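Local coordinates for integron cassette protein (Vibrio cholerae, PDB 3G1J) that is of unknown function but is encoded by a mobile integron gene cassette and probably adopts a small SH3-like beta fold, at residues 18-27 against 79-90. Numbering follows the deposited sequence.
Sequences QCYKVVRSFR and IAHHLDSYFCKL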
loop_
_atom_site.group_PDB
_atom_site.type_symbol
_atom_site.label_atom_id
_atom_site.label_comp_id
_atom_site.label_asym_id
_atom_site.label_seq_id
_atom_site.Cartn_x
_atom_site.Cartn_y
_atom_site.Cartn_z
ATOM N N GLN A 18 4.418 5.089 -10.328
ATOM C CA GLN A 18 5.328 3.975 -10.561
ATOM C C GLN A 18 4.635 2.641 -10.337
ATOM O O GLN A 18 3.704 2.534 -9.534
ATOM C CB GLN A 18 6.549 4.080 -9.646
ATOM C CG GLN A 18 7.424 5.287 -9.918
ATOM C CD GLN A 18 8.214 5.162 -11.210
ATOM O OE1 GLN A 18 8.809 4.118 -11.493
ATOM N NE2 GLN A 18 8.228 6.233 -11.998
ATOM N N CYS A 19 5.105 1.616 -11.034
ATOM C CA CYS A 19 4.527 0.282 -10.898
ATOM C C CYS A 19 5.374 -0.605 -10.009
ATOM O O CYS A 19 6.599 -0.496 -10.010
ATOM C CB CYS A 19 4.363 -0.381 -12.256
ATOM S SG CYS A 19 2.979 0.259 -13.218
ATOM N N TYR A 20 4.711 -1.490 -9.264
ATOM C CA TYR A 20 5.379 -2.372 -8.301
ATOM C C TYR A 20 4.910 -3.820 -8.425
ATOM O O TYR A 20 3.734 -4.081 -8.631
ATOM C CB TYR A 20 5.157 -1.871 -6.859
ATOM C CG TYR A 20 5.762 -0.510 -6.648
ATOM C CD1 TYR A 20 5.078 0.637 -7.047
ATOM C CD2 TYR A 20 7.046 -0.368 -6.126
ATOM C CE1 TYR A 20 5.642 1.889 -6.908
ATOM C CE2 TYR A 20 7.617 0.873 -5.975
ATOM C CZ TYR A 20 6.915 2.002 -6.376
ATOM O OH TYR A 20 7.475 3.248 -6.239
ATOM N N LYS A 21 5.851 -4.754 -8.292
ATOM C CA LYS A 21 5.546 -6.162 -8.163
ATOM C C LYS A 21 5.461 -6.514 -6.688
ATOM O O LYS A 21 6.315 -6.101 -5.893
ATOM C CB LYS A 21 6.685 -6.975 -8.792
ATOM C CG LYS A 21 6.453 -8.483 -8.838
ATOM C CD LYS A 21 7.713 -9.217 -9.297
ATOM C CE LYS A 21 7.614 -10.709 -9.013
ATOM N NZ LYS A 21 8.790 -11.481 -9.514
ATOM N N VAL A 22 4.451 -7.286 -6.306
ATOM C CA VAL A 22 4.416 -7.804 -4.945
ATOM C C VAL A 22 5.465 -8.908 -4.825
ATOM O O VAL A 22 5.411 -9.885 -5.570
ATOM C CB VAL A 22 3.020 -8.332 -4.597
ATOM C CG1 VAL A 22 3.026 -9.026 -3.240
ATOM C CG2 VAL A 22 2.013 -7.154 -4.617
ATOM N N VAL A 23 6.437 -8.738 -3.928
ATOM C CA VAL A 23 7.489 -9.752 -3.784
ATOM C C VAL A 23 7.385 -10.622 -2.531
ATOM O O VAL A 23 8.168 -11.556 -2.350
ATOM C CB VAL A 23 8.914 -9.172 -3.917
ATOM C CG1 VAL A 23 9.178 -8.725 -5.344
ATOM C CG2 VAL A 23 9.142 -8.042 -2.935
ATOM N N ARG A 24 6.422 -10.315 -1.669
ATOM C CA ARG A 24 6.034 -11.255 -0.626
ATOM C C ARG A 24 4.537 -11.142 -0.440
ATOM O O ARG A 24 4.019 -10.036 -0.247
ATOM C CB ARG A 24 6.733 -10.997 0.711
ATOM C CG ARG A 24 6.479 -12.134 1.716
ATOM C CD ARG A 24 6.920 -11.844 3.153
ATOM N NE ARG A 24 8.286 -11.352 3.225
ATOM C CZ ARG A 24 9.019 -11.350 4.332
ATOM N NH1 ARG A 24 8.532 -11.865 5.459
ATOM N NH2 ARG A 24 10.249 -10.851 4.299
ATOM N N SER A 25 3.835 -12.267 -0.519
ATOM C CA SER A 25 2.384 -12.226 -0.324
ATOM C C SER A 25 2.122 -11.675 1.072
ATOM O O SER A 25 2.881 -11.940 2.003
ATOM C CB SER A 25 1.744 -13.613 -0.483
ATOM O OG SER A 25 1.993 -14.172 -1.765
ATOM N N PHE A 26 1.058 -10.897 1.221
ATOM C CA PHE A 26 0.708 -10.376 2.532
ATOM C C PHE A 26 -0.787 -10.099 2.617
ATOM O O PHE A 26 -1.465 -9.950 1.589
ATOM C CB PHE A 26 1.496 -9.098 2.829
ATOM C CG PHE A 26 1.081 -7.916 1.983
ATOM C CD1 PHE A 26 1.711 -7.652 0.778
ATOM C CD2 PHE A 26 0.060 -7.072 2.396
ATOM C CE1 PHE A 26 1.335 -6.562 0.001
ATOM C CE2 PHE A 26 -0.326 -5.987 1.619
ATOM C CZ PHE A 26 0.317 -5.734 0.419
ATOM N N ARG A 27 -1.287 -10.035 3.849
ATOM C CA ARG A 27 -2.693 -9.736 4.109
ATOM C C ARG A 27 -2.774 -8.394 4.800
ATOM O O ARG A 27 -1.981 -8.100 5.700
ATOM C CB ARG A 27 -3.332 -10.805 5.005
ATOM C CG ARG A 27 -3.347 -12.191 4.394
ATOM C CD ARG A 27 -4.427 -13.102 4.987
ATOM N NE ARG A 27 -4.553 -14.302 4.162
ATOM C CZ ARG A 27 -5.503 -14.496 3.251
ATOM N NH1 ARG A 27 -6.444 -13.581 3.059
ATOM N NH2 ARG A 27 -5.520 -15.617 2.538
ATOM N N ILE A 79 4.610 -4.558 7.702
ATOM C CA ILE A 79 4.522 -4.265 6.277
ATOM C C ILE A 79 4.854 -2.808 5.996
ATOM O O ILE A 79 5.683 -2.503 5.139
ATOM C CB ILE A 79 3.128 -4.616 5.710
ATOM C CG1 ILE A 79 2.911 -6.130 5.768
ATOM C CG2 ILE A 79 2.993 -4.132 4.276
ATOM C CD1 ILE A 79 1.454 -6.523 5.839
ATOM N N ALA A 80 4.204 -1.916 6.736
ATOM C CA ALA A 80 4.373 -0.476 6.562
ATOM C C ALA A 80 5.825 -0.027 6.769
ATOM O O ALA A 80 6.294 0.901 6.103
ATOM C CB ALA A 80 3.436 0.267 7.522
ATOM N N HIS A 81 6.527 -0.697 7.684
ATOM C CA HIS A 81 7.900 -0.353 8.060
ATOM C C HIS A 81 8.968 -1.066 7.228
ATOM O O HIS A 81 10.164 -0.779 7.370
ATOM C CB HIS A 81 8.143 -0.705 9.531
ATOM C CG HIS A 81 7.783 0.391 10.480
ATOM N ND1 HIS A 81 8.339 0.499 11.738
ATOM C CD2 HIS A 81 6.944 1.443 10.346
ATOM C CE1 HIS A 81 7.843 1.564 12.343
ATOM N NE2 HIS A 81 6.994 2.154 11.519
ATOM N N HIS A 82 8.547 -2.008 6.392
ATOM C CA HIS A 82 9.481 -2.767 5.559
ATOM C C HIS A 82 8.923 -2.948 4.157
ATOM O O HIS A 82 8.867 -4.062 3.640
ATOM C CB HIS A 82 9.755 -4.140 6.178
ATOM C CG HIS A 82 10.279 -4.073 7.575
ATOM N ND1 HIS A 82 9.466 -4.195 8.682
ATOM C CD2 HIS A 82 11.533 -3.880 8.046
ATOM C CE1 HIS A 82 10.200 -4.085 9.775
ATOM N NE2 HIS A 82 11.456 -3.887 9.418
ATOM N N LEU A 83 8.507 -1.853 3.530
ATOM C CA LEU A 83 7.805 -1.951 2.257
ATOM C C LEU A 83 8.617 -2.644 1.155
ATOM O O LEU A 83 8.053 -3.286 0.259
ATOM C CB LEU A 83 7.361 -0.564 1.802
ATOM C CG LEU A 83 6.209 -0.052 2.663
ATOM C CD1 LEU A 83 5.951 1.425 2.396
ATOM C CD2 LEU A 83 4.966 -0.878 2.388
ATOM N N ASP A 84 9.940 -2.534 1.230
ATOM C CA ASP A 84 10.775 -3.192 0.233
ATOM C C ASP A 84 10.834 -4.718 0.380
ATOM O O ASP A 84 11.349 -5.399 -0.498
ATOM C CB ASP A 84 12.187 -2.582 0.171
ATOM C CG ASP A 84 12.826 -2.412 1.535
ATOM O OD1 ASP A 84 12.173 -2.667 2.572
ATOM O OD2 ASP A 84 14.003 -2.008 1.560
ATOM N N SER A 85 10.285 -5.249 1.466
ATOM C CA SER A 85 10.130 -6.694 1.606
ATOM C C SER A 85 8.901 -7.160 0.831
ATOM O O SER A 85 8.758 -8.346 0.552
ATOM C CB SER A 85 9.959 -7.091 3.079
ATOM O OG SER A 85 11.143 -6.919 3.854
ATOM N N TYR A 86 8.019 -6.216 0.496
ATOM C CA TYR A 86 6.693 -6.522 -0.042
ATOM C C TYR A 86 6.485 -6.011 -1.460
ATOM O O TYR A 86 5.798 -6.645 -2.264
ATOM C CB TYR A 86 5.599 -5.990 0.911
ATOM C CG TYR A 86 5.680 -6.715 2.216
ATOM C CD1 TYR A 86 5.075 -7.951 2.365
ATOM C CD2 TYR A 86 6.436 -6.214 3.280
ATOM C CE1 TYR A 86 5.190 -8.670 3.530
ATOM C CE2 TYR A 86 6.548 -6.920 4.471
ATOM C CZ TYR A 86 5.929 -8.161 4.585
ATOM O OH TYR A 86 6.008 -8.892 5.745
ATOM N N PHE A 87 7.105 -4.878 -1.767
ATOM C CA PHE A 87 6.971 -4.253 -3.065
ATOM C C PHE A 87 8.328 -4.013 -3.694
ATOM O O PHE A 87 9.249 -3.504 -3.042
ATOM C CB PHE A 87 6.236 -2.917 -2.929
ATOM C CG PHE A 87 4.819 -3.055 -2.457
ATOM C CD1 PHE A 87 3.821 -3.420 -3.345
ATOM C CD2 PHE A 87 4.486 -2.820 -1.128
ATOM C CE1 PHE A 87 2.508 -3.545 -2.919
ATOM C CE2 PHE A 87 3.166 -2.946 -0.691
ATOM C CZ PHE A 87 2.182 -3.306 -1.596
ATOM N N CYS A 88 8.440 -4.373 -4.965
ATOM C CA CYS A 88 9.627 -4.053 -5.743
ATOM C C CYS A 88 9.242 -3.249 -6.986
ATOM O O CYS A 88 8.335 -3.628 -7.746
ATOM C CB CYS A 88 10.380 -5.330 -6.120
ATOM S SG CYS A 88 11.891 -5.032 -7.077
ATOM N N LYS A 89 9.925 -2.127 -7.187
ATOM C CA LYS A 89 9.659 -1.288 -8.351
ATOM C C LYS A 89 9.838 -2.052 -9.671
ATOM O O LYS A 89 10.706 -2.923 -9.787
ATOM C CB LYS A 89 10.536 -0.034 -8.316
ATOM C CG LYS A 89 9.980 1.129 -9.124
ATOM C CD LYS A 89 10.885 2.350 -9.038
ATOM C CE LYS A 89 12.055 2.244 -10.008
ATOM N NZ LYS A 89 11.610 2.332 -11.430
ATOM N N LEU A 90 9.008 -1.715 -10.655
ATOM C CA LEU A 90 8.983 -2.379 -11.962
ATOM C C LEU A 90 8.097 -3.620 -11.957
ATOM O O LEU A 90 7.160 -3.719 -12.748
ATOM C CB LEU A 90 10.391 -2.727 -12.455
ATOM C CG LEU A 90 11.070 -1.715 -13.382
ATOM C CD1 LEU A 90 10.753 -0.291 -12.956
ATOM C CD2 LEU A 90 12.576 -1.954 -13.440
HETATM O O HOH W 1 10.272 -10.458 1.168
#
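The Phe26 ring meets the Tyr86 and Phe87 rings in directions roughly at right angles, each centre 5.6 Å away, forming an aromatic cluster. Its CZ meets Phe87 CZ at 3.7 Å, an oblique approach with the planes 70° apart. Phe26 CD1 lies 3.7 Å from Tyr86 CD1, again obliquely, the planes nearly perpendicular. With chi1 at 70°, Phe26 CG sits between its backbone N and carbonyl carbon, which carries the ring toward Tyr86 and the far end of Phe87. Ile79 adds an aliphatic flank: CG1 covers one face of the Tyr86 ring near its rim, and CD1 touches Phe26 CD2.

Along the CD1-CE1 side of the Tyr86 ring, Arg24 passes its methylenes, CD 3.6 Å from CE1, and the phenol OH comes over one face of the guanidinium. Water 1 joins the same arginine to the backbone, accepting from Arg24 NE and donating to Ser85 O, whereas Tyr86 OH is hydrogen-bonded to Glu78.

Strands 19-22 and 87-89 run antiparallel beside this cluster. Lys21 and Cys88 form the hydrogen-bonded pair, Lys21 N reaching Cys88 O at 2.8 Å and Cys88 N returning to Lys21 O at 2.9 Å, the latter nearly straight. The ladder continues through Leu90 N to Cys19 O and Val23 N to Tyr86 O; the second donor stands 49° out of the carbonyl plane, where pairing ends. Tyr20, Val22 and Phe87 share a face with Lys89; the first three are buried, Val22 CG2 packing 4.0 Å from Phe87 CE1, and Lys89 CB and CG pass Tyr20 CE2.

Phe58 and Tyr34 extend the aromatic packing around Phe87 and Phe26. The C-terminal strand thus closes one edge of a five-stranded antiparallel sheet, after a helical turn at 77-80, consistent with an SH3-like small beta barrel.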